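Long-range contacts in putative GH105 family protein (Salmonella enterica subsp. enterica serovar Paratyphi A, PDB 3QWT), which is of unknown function but probably belongs to the GH105 family of glycoside hydrolases, whose members are unsaturated glucuronyl or galacturonyl hydrolases built on an alpha/alpha toroid: residues A[211-216]-A[265-270]; A[227-232]-A[284-289]; A[237-242]-A[300-305]; A[243-248]-A[259-264]. All blocks are in the same frame, centred on the assembly; numbering follows the deposited sequence.

Contact 1: A[211-216]-A[265-270]; sequences GLWFHG and NAQIAA
Gly211 lies directly against helix 255-272, its CA 3.6 Å from the carbonyl O of Ala266 and its backbone approaching Ala266 to a CA-CA distance of 4.6 Å. The lack of a side chain lets that oxygen sit against the glycine CA, and the positive phi of 90° is one that glycine adopts readily. The polar part of the contact is slight: no hydrogen bond joins the two segments, but Gln267 CA lies 3.3 Å from Gly211 O in a CA-H...O contact, with an angle of 129° at the hydrogen. The same oxygen lies in the plane of the Trp213 indole, at its edge.

Apolar contact follows one residue on. With CG of Leu212 anti to its carbonyl carbon (chi1 -59°), the isobutyl group lies against the helix, its CG 3.6 Å from Ala270 CB and its CD2 4.0 Å from both CG and O of Gln267. Gln267 reaches past this patch with an extended chain, and its NE2 stands obliquely to the Trp213 ring, 4.3 Å from CD1. The buried amide is satisfied at both ends by helix 231-248: OE1 bonds to Thr238 OG1, and NE2 donates to the carbonyl O of Asn234.

The side chain of Asn234 also receives the backbone N-H of Trp213, so helix 231-248 is bonded to both the loop and helix 255-272. The loop leads into strand 216-218, and the Trp213 indole packs on Val202 and Leu205 of helix 188-205, Leu237 of 231-248 and Val263 of 255-272.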
# COMPACT_ATOMS: atom_id res chain seq x y z
N GLY A 211 -2.03 -15.76 -40.47
CA GLY A 211 -1.19 -15.54 -39.31
C GLY A 211 -0.08 -14.55 -39.61
O GLY A 211 0.53 -13.97 -38.71
N LEU A 212 0.20 -14.36 -40.90
CA LEU A 212 1.18 -13.37 -41.31
C LEU A 212 0.51 -11.99 -41.38
O LEU A 212 -0.70 -11.88 -41.18
CB LEU A 212 1.81 -13.76 -42.65
CG LEU A 212 2.50 -15.13 -42.62
CD1 LEU A 212 2.84 -15.66 -44.03
CD2 LEU A 212 3.73 -15.11 -41.72
N TRP A 213 1.29 -10.95 -41.67
CA TRP A 213 0.77 -9.58 -41.70
C TRP A 213 0.82 -8.91 -43.07
O TRP A 213 1.71 -9.19 -43.88
CB TRP A 213 1.58 -8.71 -40.73
CG TRP A 213 1.23 -8.89 -39.29
CD1 TRP A 213 1.08 -10.06 -38.62
CD2 TRP A 213 1.05 -7.84 -38.33
NE1 TRP A 213 0.79 -9.81 -37.29
CE2 TRP A 213 0.76 -8.46 -37.10
CE3 TRP A 213 1.07 -6.45 -38.41
CZ2 TRP A 213 0.51 -7.72 -35.94
CZ3 TRP A 213 0.83 -5.71 -37.26
CH2 TRP A 213 0.55 -6.35 -36.03
N PHE A 214 -0.11 -8.00 -43.31
CA PHE A 214 -0.04 -7.16 -44.49
C PHE A 214 0.88 -5.97 -44.25
O PHE A 214 0.97 -5.45 -43.14
CB PHE A 214 -1.44 -6.69 -44.88
CG PHE A 214 -2.35 -7.81 -45.30
CD1 PHE A 214 -2.04 -8.58 -46.40
CD2 PHE A 214 -3.48 -8.12 -44.57
CE1 PHE A 214 -2.88 -9.64 -46.79
CE2 PHE A 214 -4.31 -9.17 -44.95
CZ PHE A 214 -4.01 -9.93 -46.06
N HIS A 215 1.55 -5.53 -45.30
CA HIS A 215 2.48 -4.41 -45.14
C HIS A 215 1.78 -3.14 -44.65
O HIS A 215 2.19 -2.55 -43.65
CB HIS A 215 3.27 -4.13 -46.42
CG HIS A 215 4.30 -3.07 -46.26
ND1 HIS A 215 4.83 -2.36 -47.32
CD2 HIS A 215 4.90 -2.58 -45.14
CE1 HIS A 215 5.71 -1.49 -46.86
NE2 HIS A 215 5.78 -1.60 -45.55
N GLY A 216 0.73 -2.73 -45.35
CA GLY A 216 0.07 -1.47 -45.04
C GLY A 216 -1.45 -1.49 -44.98
O GLY A 216 -2.11 -2.43 -45.46
N ASN A 265 2.52 -16.03 -31.90
CA ASN A 265 2.41 -17.45 -32.23
C ASN A 265 1.82 -17.71 -33.61
O ASN A 265 2.39 -18.44 -34.41
CB ASN A 265 1.60 -18.18 -31.17
CG ASN A 265 2.47 -18.97 -30.23
OD1 ASN A 265 2.73 -20.15 -30.46
ND2 ASN A 265 2.96 -18.32 -29.18
N ALA A 266 0.68 -17.09 -33.89
CA ALA A 266 0.04 -17.23 -35.18
C ALA A 266 1.05 -16.89 -36.28
O ALA A 266 1.09 -17.56 -37.31
CB ALA A 266 -1.18 -16.34 -35.27
N GLN A 267 1.88 -15.87 -36.05
CA GLN A 267 2.88 -15.52 -37.05
C GLN A 267 3.98 -16.57 -37.16
O GLN A 267 4.31 -17.01 -38.24
CB GLN A 267 3.52 -14.15 -36.80
CG GLN A 267 4.38 -13.71 -38.01
CD GLN A 267 5.29 -12.53 -37.70
OE1 GLN A 267 6.08 -12.57 -36.76
NE2 GLN A 267 5.19 -11.48 -38.52
N ILE A 268 4.55 -16.95 -36.03
CA ILE A 268 5.67 -17.87 -36.03
C ILE A 268 5.25 -19.21 -36.67
O ILE A 268 5.97 -19.78 -37.49
CB ILE A 268 6.27 -17.99 -34.61
CG1 ILE A 268 6.95 -16.65 -34.23
CG2 ILE A 268 7.24 -19.12 -34.51
CD1 ILE A 268 7.85 -16.70 -32.97
N ALA A 269 4.05 -19.68 -36.36
CA ALA A 269 3.54 -20.90 -36.99
C ALA A 269 3.47 -20.75 -38.50
O ALA A 269 3.85 -21.66 -39.25
CB ALA A 269 2.17 -21.31 -36.41
N ALA A 270 2.98 -19.60 -38.97
CA ALA A 270 2.86 -19.38 -40.41
C ALA A 270 4.23 -19.26 -41.09
O ALA A 270 4.40 -19.63 -42.27
CB ALA A 270 2.00 -18.18 -40.70

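Contact 2: A[227-232]-A[284-289]; sequences NARWAR and LLDDPH
The guanidinium of Arg229 meets Asp286 at its edge, while its other terminal nitrogen, NH2, forms a salt bridge with Asp207. The two segments form a single beta bridge, Trp230 with Leu284, joining the N-terminal end of helix 231-248 of the alpha/alpha toroid to the loop between helices 255-272 and 294-309. The guanidinium and carboxylate planes are steeply turned, 77° apart. NH1 comes to OD2 of Asp286 at 3.0 Å from above the carboxylate plane, and the N-H...O angle is only 133°, a bent hydrogen bond within the salt bridge. The Trp230 side chain leaves its backbone away from 284-289; its ring has CB of Arg232 over one face, offset toward the rim, and NH1 of Arg232 in plane at its edge.

Trp230 is the N-cap residue of its helix, and Leu284 begins a type I turn closed at Asp287. Leu285 N donates to Arg229 O at 3.1 Å, almost straight, and the donor lies nearly in line with the carbonyl bond.

Leu285 CG is anti to its carbonyl carbon (chi1 -66°), and CD2 then rests 3.7 Å from Ala231 CB, on the side where Phe300 also packs. Leu284 swings CD1 back to 4.2 Å from Trp230 CA. The rings of His215 and Tyr354 each meet that of Trp230 with the planes at an oblique angle. A bound glycerol, probably from the crystallisation liquor, lies about 6 Å from the Trp230 side chain. A water completes the link between the segments, accepting from Arg229 N at 2.8 Å and donating to Asp286 OD1.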
# COMPACT_ATOMS: atom_id res chain seq x y z
N ASN A 227 -2.18 -5.95 -50.55
CA ASN A 227 -2.28 -7.10 -49.65
C ASN A 227 -0.98 -7.90 -49.64
O ASN A 227 -0.98 -9.12 -49.70
CB ASN A 227 -3.46 -8.02 -50.03
CG ASN A 227 -4.82 -7.38 -49.76
OD1 ASN A 227 -4.92 -6.20 -49.45
ND2 ASN A 227 -5.86 -8.17 -49.90
N ALA A 228 0.14 -7.19 -49.53
CA ALA A 228 1.45 -7.81 -49.57
C ALA A 228 1.85 -8.42 -48.23
O ALA A 228 1.83 -7.77 -47.19
CB ALA A 228 2.51 -6.79 -50.02
N ARG A 229 2.20 -9.70 -48.26
CA ARG A 229 2.69 -10.33 -47.05
C ARG A 229 4.20 -10.23 -47.11
O ARG A 229 4.92 -11.20 -47.38
CB ARG A 229 2.17 -11.77 -46.92
CG ARG A 229 0.66 -11.80 -46.85
CD ARG A 229 0.10 -13.22 -46.72
NE ARG A 229 -1.36 -13.18 -46.61
CZ ARG A 229 -2.18 -13.29 -47.65
NH1 ARG A 229 -1.69 -13.45 -48.86
NH2 ARG A 229 -3.50 -13.25 -47.49
N TRP A 230 4.67 -9.01 -46.87
CA TRP A 230 6.06 -8.66 -47.13
C TRP A 230 6.97 -9.10 -45.99
O TRP A 230 6.65 -8.93 -44.82
CB TRP A 230 6.17 -7.16 -47.39
CG TRP A 230 7.55 -6.65 -47.57
CD1 TRP A 230 8.47 -7.09 -48.46
CD2 TRP A 230 8.17 -5.56 -46.86
NE1 TRP A 230 9.63 -6.36 -48.34
CE2 TRP A 230 9.47 -5.41 -47.37
CE3 TRP A 230 7.75 -4.70 -45.83
CZ2 TRP A 230 10.36 -4.44 -46.89
CZ3 TRP A 230 8.64 -3.73 -45.35
CH2 TRP A 230 9.92 -3.62 -45.88
N ALA A 231 8.11 -9.69 -46.35
CA ALA A 231 8.99 -10.30 -45.37
C ALA A 231 9.54 -9.33 -44.33
O ALA A 231 9.24 -9.45 -43.13
CB ALA A 231 10.14 -11.03 -46.07
N ARG A 232 10.35 -8.37 -44.75
CA ARG A 232 10.96 -7.46 -43.78
C ARG A 232 9.92 -6.87 -42.81
O ARG A 232 10.13 -6.83 -41.60
CB ARG A 232 11.82 -6.38 -44.45
CG ARG A 232 12.41 -5.40 -43.41
CD ARG A 232 13.79 -4.85 -43.78
NE ARG A 232 13.74 -3.98 -44.95
CZ ARG A 232 14.28 -4.28 -46.12
NH1 ARG A 232 14.18 -3.42 -47.13
NH2 ARG A 232 14.92 -5.43 -46.29
N LEU A 284 8.42 -11.92 -50.74
CA LEU A 284 6.98 -12.08 -50.56
C LEU A 284 6.83 -13.47 -49.98
O LEU A 284 7.07 -14.46 -50.67
CB LEU A 284 6.22 -11.97 -51.86
CG LEU A 284 5.53 -10.65 -52.22
CD1 LEU A 284 5.71 -9.59 -51.16
CD2 LEU A 284 6.01 -10.16 -53.58
N LEU A 285 6.45 -13.53 -48.70
CA LEU A 285 6.54 -14.74 -47.91
C LEU A 285 5.76 -15.90 -48.49
O LEU A 285 6.14 -17.05 -48.30
CB LEU A 285 6.07 -14.51 -46.48
CG LEU A 285 6.91 -13.57 -45.59
CD1 LEU A 285 6.16 -13.25 -44.26
CD2 LEU A 285 8.30 -14.15 -45.33
N ASP A 286 4.64 -15.60 -49.15
CA ASP A 286 3.77 -16.63 -49.73
C ASP A 286 3.99 -16.78 -51.25
O ASP A 286 3.16 -17.35 -51.96
CB ASP A 286 2.30 -16.34 -49.40
CG ASP A 286 1.83 -14.99 -49.94
OD1 ASP A 286 2.67 -14.09 -50.17
OD2 ASP A 286 0.61 -14.82 -50.11
N ASP A 287 5.12 -16.28 -51.73
CA ASP A 287 5.50 -16.38 -53.14
C ASP A 287 6.87 -17.05 -53.28
O ASP A 287 7.90 -16.37 -53.28
CB ASP A 287 5.49 -14.99 -53.81
CG ASP A 287 5.76 -15.06 -55.31
OD1 ASP A 287 6.20 -16.13 -55.79
OD2 ASP A 287 5.54 -14.04 -56.01
N PRO A 288 6.89 -18.38 -53.40
CA PRO A 288 8.11 -19.18 -53.43
C PRO A 288 9.02 -18.77 -54.57
O PRO A 288 10.15 -19.25 -54.65
CB PRO A 288 7.59 -20.59 -53.71
CG PRO A 288 6.16 -20.56 -53.34
CD PRO A 288 5.70 -19.19 -53.67
N HIS A 289 8.54 -17.91 -55.46
CA HIS A 289 9.38 -17.47 -56.56
C HIS A 289 9.97 -16.07 -56.35
O HIS A 289 10.73 -15.59 -57.20
CB HIS A 289 8.64 -17.57 -57.90
CG HIS A 289 7.75 -16.40 -58.21
ND1 HIS A 289 8.19 -15.09 -58.13
CD2 HIS A 289 6.46 -16.34 -58.62
CE1 HIS A 289 7.20 -14.28 -58.46
NE2 HIS A 289 6.14 -15.01 -58.76
O HOH W 1 2.17 -11.65 -50.20

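Contact 3: A[237-242]-A[300-305]; sequences LTIVIP and FAYGIL
Thr238 and Ile239 pack against Phe300, Tyr302 and Gly303 in a buried helix-helix contact about 8 Å from the centre of the chain, between two roughly parallel helices of the alpha/alpha toroid, 231-248 and 294-309. The short segments cross at 34° with their axes 7.7 Å apart, a close approach made possible by Gly303. Its CA lies 3.1 Å from Thr238 O, in a CA-H...O contact, and the lack of a side chain lets that oxygen sit against it. Pro242, where helix 231-248 is kinked, packs its CG beside the same glycine.

The side chains cross on either side of this point. Thr238 stands at about a right angle to Phe300, and its hydroxyl and CB approach the ring at its edge, near its plane. That buried hydroxyl is satisfied by Gln267 and by Asn234 O of its own helix. CG2 of Thr238, anti to the backbone N, lies against the helix backbone, 3.9 Å from Gly303 CA.

Tyr302 extends anti to its backbone N (chi1 172°) past Ile239, which it meets at about a right angle; CG1 of Ile239 is 4.1 Å from CD2 of the ring. Its hydroxyl bonds to Asp243 and Lys306, and a glycerol, probably from the crystallisation liquor, is bound about 4 Å from its side chain. At the opposite end of the contact, Thr238 OG1 sits 3.2 Å from Phe300 CD1.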
# COMPACT_ATOMS: atom_id res chain seq x y z
N LEU A 237 7.72 -7.33 -36.68
CA LEU A 237 6.81 -7.75 -35.62
C LEU A 237 7.40 -8.87 -34.82
O LEU A 237 7.28 -8.89 -33.59
CB LEU A 237 5.43 -8.12 -36.15
CG LEU A 237 4.56 -6.90 -35.94
CD1 LEU A 237 3.95 -6.48 -37.26
CD2 LEU A 237 3.51 -7.15 -34.86
N THR A 238 8.04 -9.80 -35.50
CA THR A 238 8.69 -10.89 -34.82
C THR A 238 9.77 -10.34 -33.89
O THR A 238 10.14 -10.99 -32.91
CB THR A 238 9.36 -11.83 -35.81
OG1 THR A 238 8.62 -11.82 -37.03
CG2 THR A 238 9.39 -13.22 -35.24
N ILE A 239 10.28 -9.17 -34.23
CA ILE A 239 11.28 -8.49 -33.41
C ILE A 239 10.64 -7.74 -32.25
O ILE A 239 11.07 -7.86 -31.11
CB ILE A 239 12.08 -7.48 -34.23
CG1 ILE A 239 13.05 -8.22 -35.17
CG2 ILE A 239 12.81 -6.53 -33.30
CD1 ILE A 239 13.73 -7.33 -36.21
N VAL A 240 9.59 -6.97 -32.57
CA VAL A 240 9.02 -6.02 -31.62
C VAL A 240 8.19 -6.69 -30.54
O VAL A 240 8.30 -6.36 -29.35
CB VAL A 240 8.16 -4.97 -32.34
CG1 VAL A 240 7.34 -4.22 -31.34
CG2 VAL A 240 9.02 -4.02 -33.10
N ILE A 241 7.34 -7.62 -30.92
CA ILE A 241 6.47 -8.24 -29.92
C ILE A 241 7.28 -8.79 -28.73
O ILE A 241 6.91 -8.57 -27.57
CB ILE A 241 5.57 -9.32 -30.53
CG1 ILE A 241 4.57 -8.65 -31.48
CG2 ILE A 241 4.84 -10.09 -29.44
CD1 ILE A 241 3.67 -9.62 -32.23
N PRO A 242 8.38 -9.49 -29.01
CA PRO A 242 9.12 -10.05 -27.89
C PRO A 242 9.80 -8.95 -27.09
O PRO A 242 9.82 -9.02 -25.86
CB PRO A 242 10.17 -10.94 -28.57
CG PRO A 242 9.54 -11.30 -29.86
CD PRO A 242 8.81 -10.06 -30.29
N PHE A 300 13.51 -12.40 -38.28
CA PHE A 300 12.76 -13.59 -37.97
C PHE A 300 13.56 -14.49 -37.05
O PHE A 300 13.07 -14.94 -36.02
CB PHE A 300 12.43 -14.32 -39.26
CG PHE A 300 11.36 -13.66 -40.07
CD1 PHE A 300 10.37 -12.91 -39.45
CD2 PHE A 300 11.33 -13.79 -41.45
CE1 PHE A 300 9.37 -12.30 -40.20
CE2 PHE A 300 10.33 -13.19 -42.20
CZ PHE A 300 9.35 -12.44 -41.58
N ALA A 301 14.82 -14.74 -37.41
CA ALA A 301 15.68 -15.56 -36.59
C ALA A 301 15.71 -15.00 -35.18
O ALA A 301 15.49 -15.73 -34.21
CB ALA A 301 17.09 -15.59 -37.17
N TYR A 302 15.96 -13.70 -35.06
CA TYR A 302 16.03 -13.08 -33.75
C TYR A 302 14.78 -13.36 -32.92
O TYR A 302 14.86 -13.91 -31.82
CB TYR A 302 16.24 -11.58 -33.87
CG TYR A 302 16.12 -10.87 -32.54
CD1 TYR A 302 17.17 -10.89 -31.63
CD2 TYR A 302 14.96 -10.20 -32.19
CE1 TYR A 302 17.06 -10.26 -30.40
CE2 TYR A 302 14.84 -9.56 -30.97
CZ TYR A 302 15.89 -9.59 -30.08
OH TYR A 302 15.78 -8.95 -28.86
N GLY A 303 13.63 -12.99 -33.46
CA GLY A 303 12.38 -13.09 -32.72
C GLY A 303 12.04 -14.50 -32.33
O GLY A 303 11.66 -14.78 -31.18
N ILE A 304 12.18 -15.42 -33.28
CA ILE A 304 11.89 -16.81 -33.02
C ILE A 304 12.81 -17.35 -31.93
O ILE A 304 12.37 -18.04 -31.02
CB ILE A 304 11.98 -17.65 -34.29
CG1 ILE A 304 10.93 -17.17 -35.29
CG2 ILE A 304 11.79 -19.13 -33.98
CD1 ILE A 304 10.99 -17.86 -36.66
N LEU A 305 14.08 -17.00 -32.00
CA LEU A 305 15.01 -17.38 -30.96
C LEU A 305 14.57 -16.84 -29.61
O LEU A 305 14.53 -17.57 -28.62
CB LEU A 305 16.41 -16.85 -31.27
CG LEU A 305 17.25 -17.67 -32.24
CD1 LEU A 305 18.54 -16.92 -32.60
CD2 LEU A 305 17.53 -19.02 -31.62

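Contact 4: A[243-248]-A[259-264]; sequences DFLELL and YLVQVL
Leu245 and Leu260 both carry CG anti to the carbonyl carbon (chi1 -77° and -66°), which sends the two isobutyl groups into the space between antiparallel helices 231-248 and 255-272, where they slide past each other in opposite directions. CD2 of Leu245 reaches 3.6 Å from CD1 of Leu260 and nearly as close to its CB. The Leu245 and Val261 side chains cross at about a right angle, with CD1 of the leucine 3.9 Å from CG2 of the valine. On the far flank Leu260 CD1 lies at the ring edge of Phe244, 3.8 Å from Phe244 CD2, while Leu248 CD1 lies over one face of that ring, toward its rim, from the next turn of its own helix.

Leu260 CD1 is therefore touched by Phe244, Leu245 and Leu248 together. The axes stay 10.9 Å apart, a spacing bridged by full side chains. This is an antiparallel helical hairpin of consecutive helices in the toroid. The ring of Phe198 of helix 188-205 meets that of Phe244 with nearly parallel planes and also packs on Leu260, while Tyr259 and Gln262 face Leu199, Gln203 and His150 of a second subunit. With no hydrogen bond between the segments, their cohesion rests on aliphatic and aromatic packing.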
# COMPACT_ATOMS: atom_id res chain seq x y z
N ASP A 243 10.32 -7.94 -27.77
CA ASP A 243 10.97 -6.85 -27.05
C ASP A 243 9.97 -6.03 -26.26
O ASP A 243 10.23 -5.62 -25.13
CB ASP A 243 11.80 -5.99 -27.99
CG ASP A 243 13.11 -6.66 -28.40
OD1 ASP A 243 13.28 -7.87 -28.12
OD2 ASP A 243 13.95 -5.99 -28.99
N PHE A 244 8.80 -5.82 -26.86
CA PHE A 244 7.74 -5.09 -26.20
C PHE A 244 7.26 -5.86 -24.97
O PHE A 244 7.11 -5.30 -23.88
CB PHE A 244 6.61 -4.84 -27.20
CG PHE A 244 5.53 -3.93 -26.70
CD1 PHE A 244 5.84 -2.70 -26.17
CD2 PHE A 244 4.21 -4.31 -26.77
CE1 PHE A 244 4.85 -1.87 -25.71
CE2 PHE A 244 3.22 -3.49 -26.32
CZ PHE A 244 3.54 -2.26 -25.78
N LEU A 245 7.05 -7.17 -25.13
CA LEU A 245 6.59 -7.99 -24.02
C LEU A 245 7.57 -7.95 -22.86
O LEU A 245 7.18 -7.93 -21.68
CB LEU A 245 6.42 -9.43 -24.46
CG LEU A 245 5.18 -9.72 -25.28
CD1 LEU A 245 5.17 -11.20 -25.65
CD2 LEU A 245 3.93 -9.34 -24.51
N GLU A 246 8.84 -7.95 -23.19
CA GLU A 246 9.87 -7.96 -22.16
C GLU A 246 9.86 -6.62 -21.43
O GLU A 246 9.97 -6.59 -20.20
CB GLU A 246 11.23 -8.24 -22.80
CG GLU A 246 12.40 -8.16 -21.85
CD GLU A 246 13.71 -8.51 -22.55
OE1 GLU A 246 14.22 -9.61 -22.32
OE2 GLU A 246 14.20 -7.68 -23.35
N LEU A 247 9.72 -5.53 -22.19
CA LEU A 247 9.47 -4.23 -21.62
C LEU A 247 8.26 -4.23 -20.68
O LEU A 247 8.35 -3.70 -19.57
CB LEU A 247 9.26 -3.17 -22.71
CG LEU A 247 10.47 -2.28 -22.98
CD1 LEU A 247 10.20 -1.35 -24.15
CD2 LEU A 247 10.86 -1.50 -21.74
N LEU A 248 7.15 -4.81 -21.11
CA LEU A 248 5.91 -4.69 -20.34
C LEU A 248 5.97 -5.48 -19.04
O LEU A 248 5.38 -5.08 -18.04
CB LEU A 248 4.69 -5.13 -21.16
CG LEU A 248 4.19 -4.17 -22.24
CD1 LEU A 248 3.06 -4.79 -23.07
CD2 LEU A 248 3.75 -2.87 -21.63
N TYR A 259 -2.64 -11.88 -25.29
CA TYR A 259 -3.10 -11.53 -26.63
C TYR A 259 -1.90 -11.32 -27.56
O TYR A 259 -1.93 -11.70 -28.73
CB TYR A 259 -4.03 -10.32 -26.63
CG TYR A 259 -4.53 -9.97 -28.02
CD1 TYR A 259 -5.47 -10.76 -28.66
CD2 TYR A 259 -4.03 -8.86 -28.70
CE1 TYR A 259 -5.93 -10.44 -29.92
CE2 TYR A 259 -4.48 -8.54 -29.96
CZ TYR A 259 -5.43 -9.34 -30.57
OH TYR A 259 -5.87 -9.02 -31.83
N LEU A 260 -0.82 -10.75 -27.02
CA LEU A 260 0.37 -10.51 -27.84
C LEU A 260 1.12 -11.80 -28.14
O LEU A 260 1.62 -12.00 -29.24
CB LEU A 260 1.31 -9.50 -27.18
CG LEU A 260 0.75 -8.08 -27.06
CD1 LEU A 260 1.77 -7.14 -26.42
CD2 LEU A 260 0.31 -7.57 -28.44
N VAL A 261 1.21 -12.67 -27.14
CA VAL A 261 1.81 -13.97 -27.33
C VAL A 261 1.05 -14.71 -28.43
O VAL A 261 1.65 -15.40 -29.24
CB VAL A 261 1.79 -14.78 -26.03
CG1 VAL A 261 2.13 -16.27 -26.29
CG2 VAL A 261 2.74 -14.16 -25.00
N GLN A 262 -0.27 -14.56 -28.46
CA GLN A 262 -1.10 -15.20 -29.47
C GLN A 262 -0.82 -14.70 -30.88
O GLN A 262 -0.69 -15.50 -31.81
CB GLN A 262 -2.59 -14.99 -29.16
CG GLN A 262 -3.52 -15.64 -30.20
CD GLN A 262 -3.87 -14.70 -31.36
OE1 GLN A 262 -4.26 -15.16 -32.43
NE2 GLN A 262 -3.74 -13.40 -31.15
N VAL A 263 -0.70 -13.39 -31.03
CA VAL A 263 -0.37 -12.79 -32.32
C VAL A 263 1.00 -13.27 -32.81
O VAL A 263 1.18 -13.63 -33.98
CB VAL A 263 -0.37 -11.27 -32.24
CG1 VAL A 263 0.27 -10.64 -33.52
CG2 VAL A 263 -1.79 -10.77 -31.98
N LEU A 264 1.96 -13.27 -31.88
CA LEU A 264 3.30 -13.75 -32.19
C LEU A 264 3.24 -15.21 -32.65
O LEU A 264 3.83 -15.58 -33.67
CB LEU A 264 4.22 -13.62 -30.98
CG LEU A 264 5.66 -14.09 -31.25
CD1 LEU A 264 6.32 -13.20 -32.28
CD2 LEU A 264 6.47 -14.10 -29.97

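Overall arrangement
All four contacts are largely buried, but contact 3 lies deepest, about 8 Å from the chain centre against 15 to 17 Å for the centres of the others; in contact 2 Asp286 is exposed. Contacts 2, 3 and 4 share helix 231-248, and contacts 1 and 4 share helix 255-272. Contact 4 is wholly apolar, its side chains bridging a wider axis spacing; contact 3 is mostly so, with a backbone CA-H...O contact where glycine brings the helices together. Contact 1 also uses a glycine, now in a loop, while contact 2 alone adds direct hydrogen bonds, a salt bridge and a water. Polar links tie them together: Gln267 to Thr238, Tyr302 to Asp243, and His215 N to Ala228 O.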